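Local coordinates for iron-regulated outer membrane protein (Neisseria meningitidis, PDB 4B7O), which probably takes up iron across the outer membrane as a TonB-dependent transporter, its substrate thought to be an iron-siderophore complex, at residues N196-S204 against F216-E227. Sequence-based numbering, arbitrary orientation.
Sequences NEGVSYGAS and FSYNRNDEKEYE
The side-chain amide of Asn196 pairs with the backbone of Glu227 through both its atoms: Glu227 N donates to Asn196 OD1 at 2.7 Å, nearly straight at 175°, while Asn196 ND2 donates to Glu227 O, also at 2.7 Å. Both bonds lie in the plane of the acceptor carbonyl and use a lone pair. With CG anti to the backbone N (chi1 -174°), the Asn196 amide reaches across to that backbone; its ND2 also meets Arg735 O. This closes the open end of an antiparallel beta-hairpin, strands 198-209 and 212-223, in the transmembrane barrel of the TonB-dependent receptor family. Farther along the strands, Val199-Asp222, Tyr201-Arg220 and Ala203-Tyr218 are the hydrogen-bonded pairs; the non-hydrogen-bonded positions between them turn Ser200, Asn219, Asn221 and Glu223 to the face opposite Tyr201 and Arg220, where Asn221 touches Thr83 and Glu223 bonds Asn101, both of the plug region.

On the face that carries Tyr201, its CG lies between the backbone N and the carbonyl carbon, which brings the ring over the neighbouring strand. Arg220 CB lies over one face of the ring, offset toward its rim, and the extended arginine then runs to the phenol end, where CD approaches Tyr201 OH at 3.1 Å and NH1 donates to that OH at 3.0 Å. The guanidinium stands almost perpendicular to the ring, 85° between planes, and takes the hydroxyl at its own edge. Its NE pairs with Asp247 on strand 246-259, so this arginine ties three adjacent strands together. Asp222 OD2 receives Lys224 NZ from above the carboxylate plane and adds a purely electrostatic link to Arg220 NH2. Toward the turn, a water bridges Tyr201 OH and Tyr218 OH, 2.8 Å from the latter.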
# COMPACT_ATOMS: atom_id res chain seq x y z
N ASN A 196 19.43 -6.71 14.74
CA ASN A 196 18.29 -7.55 14.94
C ASN A 196 17.44 -7.58 13.69
O ASN A 196 16.40 -6.93 13.65
CB ASN A 196 17.45 -6.95 16.11
CG ASN A 196 16.29 -7.83 16.51
OD1 ASN A 196 16.29 -9.04 16.21
ND2 ASN A 196 15.29 -7.25 17.19
N GLU A 197 17.86 -8.24 12.62
CA GLU A 197 19.18 -8.75 12.41
C GLU A 197 19.26 -8.84 10.89
O GLU A 197 18.42 -9.47 10.25
CB GLU A 197 19.38 -10.16 13.04
CG GLU A 197 20.84 -10.67 12.89
CD GLU A 197 21.07 -12.12 13.34
OE1 GLU A 197 20.50 -12.54 14.38
OE2 GLU A 197 21.84 -12.86 12.67
N GLY A 198 20.25 -8.21 10.30
CA GLY A 198 20.36 -8.30 8.84
C GLY A 198 21.54 -7.54 8.31
O GLY A 198 22.17 -6.79 9.04
N VAL A 199 21.84 -7.73 7.03
CA VAL A 199 22.82 -6.91 6.36
C VAL A 199 22.28 -6.57 4.99
O VAL A 199 21.66 -7.39 4.33
CB VAL A 199 24.18 -7.64 6.21
CG1 VAL A 199 24.47 -8.51 7.44
CG2 VAL A 199 24.20 -8.48 4.96
N SER A 200 22.52 -5.35 4.53
CA SER A 200 21.99 -5.01 3.21
C SER A 200 23.04 -4.27 2.42
O SER A 200 24.00 -3.77 2.99
CB SER A 200 20.70 -4.19 3.31
OG SER A 200 20.97 -2.95 3.94
N TYR A 201 22.86 -4.23 1.11
CA TYR A 201 23.81 -3.51 0.26
C TYR A 201 23.17 -3.29 -1.05
O TYR A 201 22.19 -3.97 -1.38
CB TYR A 201 25.12 -4.27 0.09
CG TYR A 201 24.99 -5.64 -0.48
CD1 TYR A 201 24.69 -6.72 0.36
CD2 TYR A 201 25.21 -5.90 -1.85
CE1 TYR A 201 24.55 -8.01 -0.13
CE2 TYR A 201 25.09 -7.20 -2.36
CZ TYR A 201 24.74 -8.24 -1.49
OH TYR A 201 24.62 -9.52 -1.92
N GLY A 202 23.74 -2.37 -1.82
CA GLY A 202 23.17 -2.03 -3.08
C GLY A 202 24.11 -1.21 -3.89
O GLY A 202 25.04 -0.63 -3.37
N ALA A 203 23.87 -1.18 -5.19
CA ALA A 203 24.68 -0.37 -6.06
C ALA A 203 23.81 0.20 -7.18
O ALA A 203 22.85 -0.43 -7.69
CB ALA A 203 25.78 -1.20 -6.64
N SER A 204 24.14 1.41 -7.57
CA SER A 204 23.45 1.99 -8.68
C SER A 204 24.42 2.66 -9.66
O SER A 204 25.44 3.22 -9.22
CB SER A 204 22.39 2.95 -8.15
OG SER A 204 21.53 3.26 -9.23
N PHE A 216 20.57 2.11 -13.82
CA PHE A 216 20.37 0.74 -13.38
C PHE A 216 20.67 0.58 -11.89
O PHE A 216 21.73 1.00 -11.41
CB PHE A 216 21.11 -0.28 -14.24
CG PHE A 216 21.00 -1.67 -13.73
CD1 PHE A 216 19.86 -2.43 -13.99
CD2 PHE A 216 22.01 -2.22 -12.91
CE1 PHE A 216 19.73 -3.74 -13.48
CE2 PHE A 216 21.88 -3.51 -12.38
CZ PHE A 216 20.75 -4.28 -12.67
N SER A 217 19.75 -0.04 -11.17
CA SER A 217 19.91 -0.17 -9.73
C SER A 217 19.60 -1.54 -9.15
O SER A 217 18.57 -2.14 -9.45
CB SER A 217 19.03 0.83 -9.03
OG SER A 217 19.82 1.42 -8.07
N TYR A 218 20.48 -1.99 -8.25
CA TYR A 218 20.37 -3.27 -7.63
C TYR A 218 20.42 -3.11 -6.10
O TYR A 218 21.25 -2.36 -5.59
CB TYR A 218 21.54 -4.15 -8.09
CG TYR A 218 21.52 -5.48 -7.38
CD1 TYR A 218 20.55 -6.45 -7.70
CD2 TYR A 218 22.43 -5.77 -6.37
CE1 TYR A 218 20.50 -7.67 -7.04
CE2 TYR A 218 22.40 -7.00 -5.72
CZ TYR A 218 21.43 -7.94 -6.06
OH TYR A 218 21.40 -9.15 -5.40
N ASN A 219 19.61 -3.87 -5.38
CA ASN A 219 19.63 -3.77 -3.93
C ASN A 219 19.31 -5.10 -3.28
O ASN A 219 18.37 -5.81 -3.67
CB ASN A 219 18.65 -2.70 -3.42
CG ASN A 219 19.15 -2.02 -2.15
OD1 ASN A 219 18.83 -2.44 -1.00
ND2 ASN A 219 19.96 -0.97 -2.34
N ARG A 220 20.06 -5.46 -2.27
CA ARG A 220 19.71 -6.66 -1.59
C ARG A 220 19.67 -6.44 -0.12
O ARG A 220 20.43 -5.69 0.42
CB ARG A 220 20.61 -7.80 -1.98
CG ARG A 220 20.70 -8.87 -0.92
CD ARG A 220 21.56 -10.00 -1.40
NE ARG A 220 21.27 -11.28 -0.75
CZ ARG A 220 22.21 -12.05 -0.18
NH1 ARG A 220 23.48 -11.63 -0.16
NH2 ARG A 220 21.89 -13.22 0.37
N ASN A 221 18.70 -7.06 0.54
CA ASN A 221 18.63 -6.96 1.97
C ASN A 221 18.37 -8.32 2.57
O ASN A 221 17.31 -8.92 2.37
CB ASN A 221 17.57 -5.95 2.40
CG ASN A 221 17.38 -5.94 3.92
OD1 ASN A 221 18.29 -6.25 4.72
ND2 ASN A 221 16.17 -5.58 4.34
N ASP A 222 19.38 -8.84 3.26
CA ASP A 222 19.25 -10.20 3.72
C ASP A 222 18.91 -10.26 5.19
O ASP A 222 19.71 -9.94 6.04
CB ASP A 222 20.53 -10.96 3.44
CG ASP A 222 20.41 -12.43 3.78
OD1 ASP A 222 19.26 -12.89 3.97
OD2 ASP A 222 21.46 -13.11 3.86
N GLU A 223 17.69 -10.61 5.54
CA GLU A 223 17.42 -10.47 6.97
C GLU A 223 17.19 -11.80 7.66
O GLU A 223 16.44 -12.60 7.16
CB GLU A 223 16.23 -9.55 7.23
CG GLU A 223 16.39 -8.10 6.77
CD GLU A 223 15.08 -7.33 6.86
OE1 GLU A 223 14.04 -7.91 6.41
OE2 GLU A 223 15.07 -6.18 7.39
N LYS A 224 17.83 -12.01 8.79
CA LYS A 224 17.57 -13.15 9.65
C LYS A 224 16.30 -12.95 10.47
O LYS A 224 15.68 -11.91 10.42
CB LYS A 224 18.72 -13.38 10.65
CG LYS A 224 20.04 -13.84 10.06
CD LYS A 224 19.89 -14.30 8.62
CE LYS A 224 21.26 -14.19 7.93
NZ LYS A 224 21.16 -14.48 6.46
N GLU A 225 15.98 -13.94 11.30
CA GLU A 225 14.78 -13.94 12.06
C GLU A 225 14.99 -12.94 13.16
O GLU A 225 16.07 -12.86 13.73
CB GLU A 225 14.49 -15.31 12.60
CG GLU A 225 13.95 -16.32 11.60
CD GLU A 225 13.70 -17.67 12.28
OE1 GLU A 225 14.30 -17.91 13.37
OE2 GLU A 225 12.89 -18.50 11.76
N TYR A 226 13.99 -12.10 13.39
CA TYR A 226 14.21 -10.96 14.25
C TYR A 226 13.75 -11.36 15.63
O TYR A 226 12.90 -12.24 15.80
CB TYR A 226 13.46 -9.70 13.69
CG TYR A 226 11.92 -9.82 13.75
CD1 TYR A 226 11.24 -9.53 14.93
CD2 TYR A 226 11.17 -10.24 12.64
CE1 TYR A 226 9.86 -9.62 15.02
CE2 TYR A 226 9.76 -10.37 12.72
CZ TYR A 226 9.12 -10.06 13.94
OH TYR A 226 7.76 -10.18 14.13
N GLU A 227 14.29 -10.73 16.63
CA GLU A 227 13.69 -10.98 17.92
C GLU A 227 12.90 -9.81 18.48
O GLU A 227 13.28 -8.66 18.35
CB GLU A 227 14.69 -11.53 18.92
CG GLU A 227 16.05 -10.88 18.93
CD GLU A 227 16.88 -11.41 20.08
OE1 GLU A 227 16.67 -10.98 21.25
OE2 GLU A 227 17.73 -12.29 19.83
O HOH W 1 23.74 -10.62 -4.79